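Local coordinates for cocosin 1 acidic chain (Cocos nucifera, PDB 5WPW), which serves as a seed storage protein, an 11S globulin of two cupin domains that assembles into a hexamer and acts as a nutrient reserve, at residues L11-T16 with D25-D30; S40-V45 with A136-D141; M298-W303 with V371-G376. The protein carries 2 engineered substitutions. All blocks are in the same frame, centred on the assembly; numbering follows the deposited sequence.

Interactions 1 and 2 belong to the N-terminal cupin domain, and interaction 3 to the C-terminal one. The first two are neighbours in one antiparallel sheet, in which strand 22-26 lies next to strand 40-46. Their centres are 10 Å apart and they touch. Phe27 N is 3.2 Å from Thr41 O, and Glu29 OE1 is 2.9 Å from Ser40 OG, both probable hydrogen bonds. Interaction 1 lies near the surface, whereas interaction 2 is buried. Interaction 3 stands apart, with its nearest atoms about 16 Å from those of interaction 2 and about 17 Å from those of interaction 1. Of the three, it alone meets other subunits.

Interaction 1: L11-T16 with D25-D30; sequences LEPTRT and DYFDED
Pro13 and Phe27 form the tight side of this contact. Pro13 CD sits over one face of the Phe27 ring, 4.1 Å from its centroid, in a CH-pi contact. Leu11 O meets the edge of the same ring. Pro13 CB also presses on Asp25 CB at 3.4 Å. Phe27 is buried, with Phe34 of helix 32-37 and Leu340 also packed against it. Backbone bonds join the two segments. Tyr26 O accepts twice from Thr14, from N at 2.8 Å and from OG1 at 3.2 Å. A chi1 of 57° lets OG1 reach that oxygen from above the carbonyl plane. Tyr26 N donates almost straight to Arg15 O at 2.9 Å. The other side is looser and more exposed. There the Arg15 guanidinium lies flat on the Tyr26 ring, planes 2° apart, with CZ 4.5 Å from the ring centroid in a cation-pi stack. Arg15 NE bonds to Gln164 O, and Tyr26 OH is held by Gln162. Thr16 OG1 makes a weak bond to Asp25 OD1. A water joins Glu12 O to Asp28 N. Since Thr14 N and Arg15 O both pair with Tyr26, this is a classic beta bulge, where the hairpin of strands 15-19 and 22-26 opens.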
loop_
_atom_site.group_PDB
_atom_site.type_symbol
_atom_site.label_atom_id
_atom_site.label_comp_id
_atom_site.label_asym_id
_atom_site.label_seq_id
_atom_site.Cartn_x
_atom_site.Cartn_y
_atom_site.Cartn_z
ATOM N N LEU A 11 12.344 19.010 -32.475
ATOM C CA LEU A 11 13.319 17.989 -32.806
ATOM C C LEU A 11 12.787 17.070 -33.894
ATOM O O LEU A 11 11.578 16.875 -34.041
ATOM C CB LEU A 11 13.688 17.157 -31.571
ATOM C CG LEU A 11 14.478 17.895 -30.494
ATOM C CD1 LEU A 11 14.401 17.161 -29.166
ATOM C CD2 LEU A 11 15.920 18.073 -30.931
ATOM N N GLU A 12 13.716 16.501 -34.643
ATOM C CA GLU A 12 13.450 15.510 -35.667
ATOM C C GLU A 12 14.523 14.444 -35.558
ATOM O O GLU A 12 15.550 14.653 -34.899
ATOM C CB GLU A 12 13.436 16.137 -37.071
ATOM C CG GLU A 12 12.059 16.585 -37.495
ATOM C CD GLU A 12 11.964 16.855 -38.985
ATOM O OE1 GLU A 12 12.307 15.951 -39.788
ATOM O OE2 GLU A 12 11.542 17.976 -39.341
ATOM N N PRO A 13 14.301 13.273 -36.149
ATOM C CA PRO A 13 15.282 12.186 -36.042
ATOM C C PRO A 13 16.636 12.550 -36.639
ATOM O O PRO A 13 16.726 13.121 -37.728
ATOM C CB PRO A 13 14.615 11.049 -36.814
ATOM C CG PRO A 13 13.166 11.290 -36.606
ATOM C CD PRO A 13 13.003 12.784 -36.644
ATOM N N THR A 14 17.700 12.194 -35.917
ATOM C CA THR A 14 19.059 12.469 -36.371
ATOM C C THR A 14 19.584 11.378 -37.296
ATOM O O THR A 14 20.113 11.676 -38.369
ATOM C CB THR A 14 20.011 12.634 -35.183
ATOM O OG1 THR A 14 19.977 11.455 -34.366
ATOM C CG2 THR A 14 19.613 13.834 -34.357
ATOM N N ARG A 15 19.454 10.116 -36.906
ATOM C CA ARG A 15 19.927 9.024 -37.740
ATOM C C ARG A 15 18.778 8.081 -38.068
ATOM O O ARG A 15 17.796 7.975 -37.325
ATOM C CB ARG A 15 21.105 8.284 -37.083
ATOM C CG ARG A 15 20.777 7.084 -36.233
ATOM C CD ARG A 15 22.078 6.395 -35.851
ATOM N NE ARG A 15 21.953 5.504 -34.701
ATOM C CZ ARG A 15 21.783 5.911 -33.445
ATOM N NH1 ARG A 15 21.703 7.207 -33.171
ATOM N NH2 ARG A 15 21.700 5.016 -32.464
ATOM N N THR A 16 18.904 7.432 -39.221
ATOM C CA THR A 16 17.865 6.597 -39.802
ATOM C C THR A 16 18.516 5.309 -40.280
ATOM O O THR A 16 19.437 5.349 -41.102
ATOM C CB THR A 16 17.179 7.315 -40.972
ATOM O OG1 THR A 16 16.596 8.542 -40.516
ATOM C CG2 THR A 16 16.101 6.432 -41.594
ATOM N N ASP A 25 13.792 5.503 -37.033
ATOM C CA ASP A 25 14.337 6.848 -36.901
ATOM C C ASP A 25 14.675 7.085 -35.440
ATOM O O ASP A 25 13.837 6.843 -34.572
ATOM C CB ASP A 25 13.326 7.897 -37.367
ATOM C CG ASP A 25 12.908 7.701 -38.788
ATOM O OD1 ASP A 25 13.733 7.150 -39.552
ATOM O OD2 ASP A 25 11.764 8.054 -39.139
ATOM N N TYR A 26 15.890 7.530 -35.161
ATOM C CA TYR A 26 16.302 7.778 -33.783
ATOM C C TYR A 26 16.422 9.281 -33.541
ATOM O O TYR A 26 17.159 9.973 -34.253
ATOM C CB TYR A 26 17.622 7.074 -33.459
ATOM C CG TYR A 26 17.624 5.564 -33.653
ATOM C CD1 TYR A 26 17.763 5.010 -34.925
ATOM C CD2 TYR A 26 17.521 4.691 -32.569
ATOM C CE1 TYR A 26 17.782 3.632 -35.115
ATOM C CE2 TYR A 26 17.540 3.302 -32.746
ATOM C CZ TYR A 26 17.670 2.781 -34.029
ATOM O OH TYR A 26 17.695 1.409 -34.252
ATOM N N PHE A 27 15.702 9.788 -32.540
ATOM C CA PHE A 27 16.028 11.114 -32.029
ATOM C C PHE A 27 17.284 11.018 -31.175
ATOM O O PHE A 27 17.633 9.949 -30.672
ATOM C CB PHE A 27 14.876 11.703 -31.213
ATOM C CG PHE A 27 13.598 11.905 -31.987
ATOM C CD1 PHE A 27 12.804 10.832 -32.337
ATOM C CD2 PHE A 27 13.172 13.192 -32.327
ATOM C CE1 PHE A 27 11.621 11.023 -33.033
ATOM C CE2 PHE A 27 11.994 13.391 -33.015
ATOM C CZ PHE A 27 11.217 12.296 -33.372
ATOM N N ASP A 28 17.989 12.141 -31.021
ATOM C CA ASP A 28 19.305 12.114 -30.388
ATOM C C ASP A 28 19.152 12.194 -28.870
ATOM O O ASP A 28 18.883 13.265 -28.323
ATOM C CB ASP A 28 20.199 13.239 -30.899
ATOM C CG ASP A 28 21.571 13.234 -30.238
ATOM O OD1 ASP A 28 21.957 12.205 -29.641
ATOM O OD2 ASP A 28 22.269 14.264 -30.301
ATOM N N GLU A 29 19.374 11.071 -28.186
ATOM C CA GLU A 29 19.229 11.040 -26.736
ATOM C C GLU A 29 20.306 11.848 -26.026
ATOM O O GLU A 29 20.197 12.065 -24.814
ATOM C CB GLU A 29 19.240 9.588 -26.247
ATOM C CG GLU A 29 20.376 8.743 -26.810
ATOM C CD GLU A 29 20.657 7.493 -25.971
ATOM O OE1 GLU A 29 19.746 6.639 -25.806
ATOM O OE2 GLU A 29 21.797 7.367 -25.466
ATOM N N ASP A 30 21.336 12.296 -26.752
ATOM C CA ASP A 30 22.391 13.134 -26.201
ATOM C C ASP A 30 22.088 14.623 -26.315
ATOM O O ASP A 30 22.808 15.435 -25.726
ATOM C CB ASP A 30 23.719 12.816 -26.890
ATOM C CG ASP A 30 24.335 11.520 -26.388
ATOM O OD1 ASP A 30 25.084 11.571 -25.386
ATOM O OD2 ASP A 30 24.070 10.454 -26.988
HETATM O O HOH W 1 16.753 14.490 -32.461
#

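Interaction 2: S40-V45 with A136-D141; sequences STIRRV and AITVLD
Ser40 and Leu140 exchange two backbone hydrogen bonds at one end of this antiparallel pair. Leu140 N to Ser40 O is 2.8 Å, with an angle of 176° at the hydrogen. Ile42 and Thr138 repeat the pattern, with Thr138 N 2.8 Å from Ile42 O. Arg44 and Ala136 complete a ladder of six bonds. Between these pairs lie Thr41 with Val139 and Arg43 with Ile137, both non-hydrogen-bonded pairs. Here CA-H groups point at carbonyl oxygens, as in Thr41 CA to Thr138 O at 3.2 Å. On one face, a chi1 of 77° sets Ile42 CG1 between the backbone N and carbonyl carbon, alongside Thr138 CB at 3.7 Å. On the other face, Arg43 CG rests near Ala136 O. Thr41 OG1 is buried there with no partner in the model, and its nearest neighbour across the contact is Val139 CG2 at 3.9 Å. Outside the pair, Tyr26 packs on Ile42, and Val63 of strand 61-67 on Thr138. Arg44 NH2 makes a salt bridge with Glu211. The two strands are therefore held together mainly by backbone bonds within a buried cupin sheet, and the side chains add packing.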
loop_
_atom_site.group_PDB
_atom_site.type_symbol
_atom_site.label_atom_id
_atom_site.label_comp_id
_atom_site.label_asym_id
_atom_site.label_seq_id
_atom_site.Cartn_x
_atom_site.Cartn_y
_atom_site.Cartn_z
ATOM N N SER A 40 14.792 8.586 -24.136
ATOM C CA SER A 40 15.174 8.373 -25.527
ATOM C C SER A 40 13.911 8.109 -26.336
ATOM O O SER A 40 12.993 7.433 -25.858
ATOM C CB SER A 40 16.133 7.177 -25.683
ATOM O OG SER A 40 17.121 7.181 -24.667
ATOM N N THR A 41 13.861 8.617 -27.569
ATOM C CA THR A 41 12.682 8.482 -28.417
ATOM C C THR A 41 13.094 7.858 -29.743
ATOM O O THR A 41 14.185 8.135 -30.263
ATOM C CB THR A 41 11.989 9.839 -28.674
ATOM O OG1 THR A 41 11.470 10.371 -27.444
ATOM C CG2 THR A 41 10.821 9.683 -29.642
ATOM N N ILE A 42 12.254 6.974 -30.257
ATOM C CA ILE A 42 12.473 6.389 -31.570
ATOM C C ILE A 42 11.145 6.348 -32.304
ATOM O O ILE A 42 10.075 6.212 -31.700
ATOM C CB ILE A 42 13.112 4.979 -31.502
ATOM C CG1 ILE A 42 12.087 3.923 -31.113
ATOM C CG2 ILE A 42 14.291 4.943 -30.548
ATOM C CD1 ILE A 42 12.713 2.553 -30.846
ATOM N N ARG A 43 11.215 6.511 -33.618
ATOM C CA ARG A 43 10.074 6.321 -34.495
ATOM C C ARG A 43 10.377 5.153 -35.423
ATOM O O ARG A 43 11.474 5.063 -35.972
ATOM C CB ARG A 43 9.771 7.581 -35.324
ATOM C CG ARG A 43 8.531 7.418 -36.206
ATOM C CD ARG A 43 8.488 8.432 -37.342
ATOM N NE ARG A 43 8.324 9.784 -36.830
ATOM C CZ ARG A 43 8.961 10.845 -37.307
ATOM N NH1 ARG A 43 9.807 10.702 -38.317
ATOM N NH2 ARG A 43 8.766 12.045 -36.763
ATOM N N ARG A 44 9.409 4.263 -35.590
ATOM C CA ARG A 44 9.540 3.132 -36.498
ATOM C C ARG A 44 8.435 3.131 -37.539
ATOM O O ARG A 44 7.272 3.427 -37.233
ATOM C CB ARG A 44 9.494 1.809 -35.755
ATOM C CG ARG A 44 10.810 1.217 -35.519
ATOM C CD ARG A 44 10.629 -0.199 -35.093
ATOM N NE ARG A 44 10.830 -0.350 -33.663
ATOM C CZ ARG A 44 12.022 -0.467 -33.095
ATOM N NH1 ARG A 44 12.119 -0.604 -31.787
ATOM N NH2 ARG A 44 13.112 -0.449 -33.844
ATOM N N VAL A 45 8.793 2.760 -38.767
ATOM C CA VAL A 45 7.822 2.471 -39.810
ATOM C C VAL A 45 8.004 1.014 -40.204
ATOM O O VAL A 45 9.116 0.595 -40.538
ATOM C CB VAL A 45 7.989 3.396 -41.030
ATOM C CG1 VAL A 45 7.097 2.922 -42.155
ATOM C CG2 VAL A 45 7.621 4.799 -40.667
ATOM N N ALA A 136 5.061 3.804 -35.479
ATOM C CA ALA A 136 5.058 3.765 -34.022
ATOM C C ALA A 136 6.010 4.817 -33.482
ATOM O O ALA A 136 7.138 4.946 -33.970
ATOM C CB ALA A 136 5.482 2.379 -33.514
ATOM N N ILE A 137 5.571 5.575 -32.473
ATOM C CA ILE A 137 6.473 6.474 -31.767
ATOM C C ILE A 137 6.645 5.947 -30.348
ATOM O O ILE A 137 5.655 5.715 -29.639
ATOM C CB ILE A 137 5.978 7.927 -31.766
ATOM C CG1 ILE A 137 6.805 8.701 -30.762
ATOM C CG2 ILE A 137 4.521 7.996 -31.416
ATOM C CD1 ILE A 137 6.683 10.150 -30.842
ATOM N N THR A 138 7.897 5.728 -29.957
ATOM C CA THR A 138 8.257 5.103 -28.686
ATOM C C THR A 138 9.071 6.047 -27.824
ATOM O O THR A 138 10.069 6.607 -28.295
ATOM C CB THR A 138 9.072 3.843 -28.940
ATOM O OG1 THR A 138 8.214 2.851 -29.493
ATOM C CG2 THR A 138 9.701 3.347 -27.649
ATOM N N VAL A 139 8.677 6.204 -26.552
ATOM C CA VAL A 139 9.440 6.987 -25.584
ATOM C C VAL A 139 9.900 6.020 -24.490
ATOM O O VAL A 139 9.070 5.328 -23.884
ATOM C CB VAL A 139 8.614 8.148 -24.989
ATOM C CG1 VAL A 139 9.456 8.970 -24.052
ATOM C CG2 VAL A 139 8.024 9.044 -26.089
ATOM N N LEU A 140 11.213 5.915 -24.306
ATOM C CA LEU A 140 11.821 5.024 -23.321
ATOM C C LEU A 140 12.329 5.840 -22.130
ATOM O O LEU A 140 13.096 6.792 -22.311
ATOM C CB LEU A 140 12.985 4.253 -23.941
ATOM C CG LEU A 140 12.729 3.209 -25.036
ATOM C CD1 LEU A 140 13.471 3.553 -26.305
ATOM C CD2 LEU A 140 13.153 1.832 -24.497
ATOM N N ASP A 141 11.914 5.477 -20.914
ATOM C CA ASP A 141 12.336 6.267 -19.744
ATOM C C ASP A 141 13.628 5.667 -19.212
ATOM O O ASP A 141 13.619 4.779 -18.373
ATOM C CB ASP A 141 11.244 6.315 -18.683
ATOM C CG ASP A 141 11.595 7.249 -17.524
ATOM O OD1 ASP A 141 12.668 7.887 -17.560
ATOM O OD2 ASP A 141 10.790 7.346 -16.576
#

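Interaction 3: M298-W303 with V371-G376; sequences MVSPHW and VSTIVG. Engineered in segment 371-376: Ile374 (natural residue Val).
Ser300 OG donates to Val375 O at 2.7 Å, which satisfies a buried hydroxyl. Its chi1 of -173° holds OG anti to the backbone N, where it also touches Val375 CG2. The backbone supplies three more bonds. Ile374 N donates to Pro301 O at 2.9 Å. Trp303 and Ser372 bond in both directions, with Ser372 N to Trp303 O at 2.8 Å and Trp303 N to Ser372 O at 2.9 Å. Pro301 and Ser372 oxygens also accept CA-H contacts, from Thr373 and His302. His302 ND1 turns back to its own strand and donates to Ser300 O at 2.8 Å. Ser300 O lies close to the plane of the ring, so the bond helps set the rotation of the imidazole. His302 CD2 packs on Val371 CG1. Ser372 CB lies over the Trp303 six-membered ring, 3.6 Å from the centroid, in a CH-pi contact, and Ser372 OG sits over the same face. The engineered Ile374 meets the edge of that ring with CG1, and its CD1 touches Pro301 CB at 3.9 Å. Trp303 NE1 bonds to Gly121 O of a second subunit, whose helix 185-192 packs on Met298 and Pro301, and Val371 N bonds to Glu243 of a third. Within the C-terminal cupin domain, strand 298-304 pairs with strands 371-373, 348-354 and 413-414, and Phe414 of the last packs on Ser300 and Val375.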
loop_
_atom_site.group_PDB
_atom_site.type_symbol
_atom_site.label_atom_id
_atom_site.label_comp_id
_atom_site.label_asym_id
_atom_site.label_seq_id
_atom_site.Cartn_x
_atom_site.Cartn_y
_atom_site.Cartn_z
ATOM N N MET A 298 -7.357 26.783 -28.530
ATOM C CA MET A 298 -6.247 26.946 -27.612
ATOM C C MET A 298 -6.312 25.905 -26.509
ATOM O O MET A 298 -7.399 25.518 -26.067
ATOM C CB MET A 298 -6.271 28.333 -26.981
ATOM C CG MET A 298 -5.847 29.439 -27.905
ATOM S SD MET A 298 -5.142 30.771 -26.940
ATOM C CE MET A 298 -4.263 29.791 -25.717
ATOM N N VAL A 299 -5.139 25.453 -26.083
ATOM C CA VAL A 299 -4.982 24.840 -24.777
ATOM C C VAL A 299 -4.580 25.940 -23.798
ATOM O O VAL A 299 -3.594 26.648 -24.022
ATOM C CB VAL A 299 -3.948 23.704 -24.802
ATOM C CG1 VAL A 299 -3.929 23.002 -23.453
ATOM C CG2 VAL A 299 -4.290 22.695 -25.875
ATOM N N SER A 300 -5.360 26.081 -22.735
ATOM C CA SER A 300 -5.110 27.050 -21.679
ATOM C C SER A 300 -3.647 27.011 -21.240
ATOM O O SER A 300 -3.052 25.922 -21.170
ATOM C CB SER A 300 -6.029 26.740 -20.492
ATOM O OG SER A 300 -5.965 27.725 -19.469
ATOM N N PRO A 301 -3.031 28.163 -20.970
ATOM C CA PRO A 301 -1.691 28.169 -20.367
ATOM C C PRO A 301 -1.657 27.302 -19.117
ATOM O O PRO A 301 -2.565 27.338 -18.289
ATOM C CB PRO A 301 -1.453 29.648 -20.030
ATOM C CG PRO A 301 -2.340 30.389 -20.954
ATOM C CD PRO A 301 -3.539 29.527 -21.201
ATOM N N HIS A 302 -0.622 26.476 -19.018
ATOM C CA HIS A 302 -0.524 25.520 -17.925
ATOM C C HIS A 302 0.939 25.196 -17.702
ATOM O O HIS A 302 1.795 25.447 -18.566
ATOM C CB HIS A 302 -1.322 24.235 -18.201
ATOM C CG HIS A 302 -0.872 23.487 -19.427
ATOM N ND1 HIS A 302 -1.209 23.885 -20.708
ATOM C CD2 HIS A 302 -0.136 22.355 -19.568
ATOM C CE1 HIS A 302 -0.670 23.052 -21.579
ATOM N NE2 HIS A 302 -0.022 22.110 -20.916
ATOM N N TRP A 303 1.227 24.636 -16.527
ATOM C CA TRP A 303 2.497 23.961 -16.338
ATOM C C TRP A 303 2.281 22.522 -15.879
ATOM O O TRP A 303 1.259 22.184 -15.268
ATOM C CB TRP A 303 3.383 24.737 -15.351
ATOM C CG TRP A 303 2.944 24.732 -13.925
ATOM C CD1 TRP A 303 3.280 23.806 -12.944
ATOM C CD2 TRP A 303 2.146 25.713 -13.295
ATOM N NE1 TRP A 303 2.713 24.172 -11.752
ATOM C CE2 TRP A 303 2.015 25.343 -11.935
ATOM C CE3 TRP A 303 1.516 26.883 -13.747
ATOM C CZ2 TRP A 303 1.270 26.101 -11.020
ATOM C CZ3 TRP A 303 0.797 27.641 -12.836
ATOM C CH2 TRP A 303 0.665 27.242 -11.490
ATOM N N VAL A 371 -1.405 18.536 -14.671
ATOM C CA VAL A 371 -1.072 19.900 -15.038
ATOM C C VAL A 371 -1.811 20.861 -14.104
ATOM O O VAL A 371 -2.829 20.530 -13.471
ATOM C CB VAL A 371 -1.418 20.231 -16.508
ATOM C CG1 VAL A 371 -0.690 19.279 -17.477
ATOM C CG2 VAL A 371 -2.919 20.190 -16.693
ATOM N N SER A 372 -1.288 22.078 -14.052
ATOM C CA SER A 372 -1.931 23.211 -13.391
ATOM C C SER A 372 -2.207 24.295 -14.429
ATOM O O SER A 372 -1.264 24.868 -14.984
ATOM C CB SER A 372 -1.025 23.764 -12.301
ATOM O OG SER A 372 -1.654 24.823 -11.637
ATOM N N THR A 373 -3.481 24.597 -14.673
ATOM C CA THR A 373 -3.782 25.717 -15.565
ATOM C C THR A 373 -3.593 27.056 -14.841
ATOM O O THR A 373 -3.622 27.142 -13.613
ATOM C CB THR A 373 -5.205 25.628 -16.110
ATOM O OG1 THR A 373 -6.134 25.521 -15.029
ATOM C CG2 THR A 373 -5.370 24.437 -17.038
ATOM N N ILE A 374 -3.366 28.105 -15.629
ATOM C CA ILE A 374 -3.203 29.459 -15.101
ATOM C C ILE A 374 -4.526 30.203 -15.071
ATOM O O ILE A 374 -4.834 30.863 -14.082
ATOM C CB ILE A 374 -2.139 30.216 -15.924
ATOM C CG1 ILE A 374 -0.805 29.480 -15.844
ATOM C CG2 ILE A 374 -1.925 31.617 -15.395
ATOM C CD1 ILE A 374 0.339 30.156 -16.571
ATOM N N VAL A 375 -5.310 30.090 -16.149
ATOM C CA VAL A 375 -6.664 30.616 -16.255
ATOM C C VAL A 375 -7.614 29.473 -16.569
ATOM O O VAL A 375 -7.223 28.460 -17.158
ATOM C CB VAL A 375 -6.780 31.710 -17.336
ATOM C CG1 VAL A 375 -6.335 33.040 -16.766
ATOM C CG2 VAL A 375 -5.965 31.328 -18.566
ATOM N N GLY A 376 -8.868 29.635 -16.174
ATOM C CA GLY A 376 -9.882 28.634 -16.433
ATOM C C GLY A 376 -10.488 28.098 -15.153
ATOM O O GLY A 376 -10.146 28.514 -14.047
#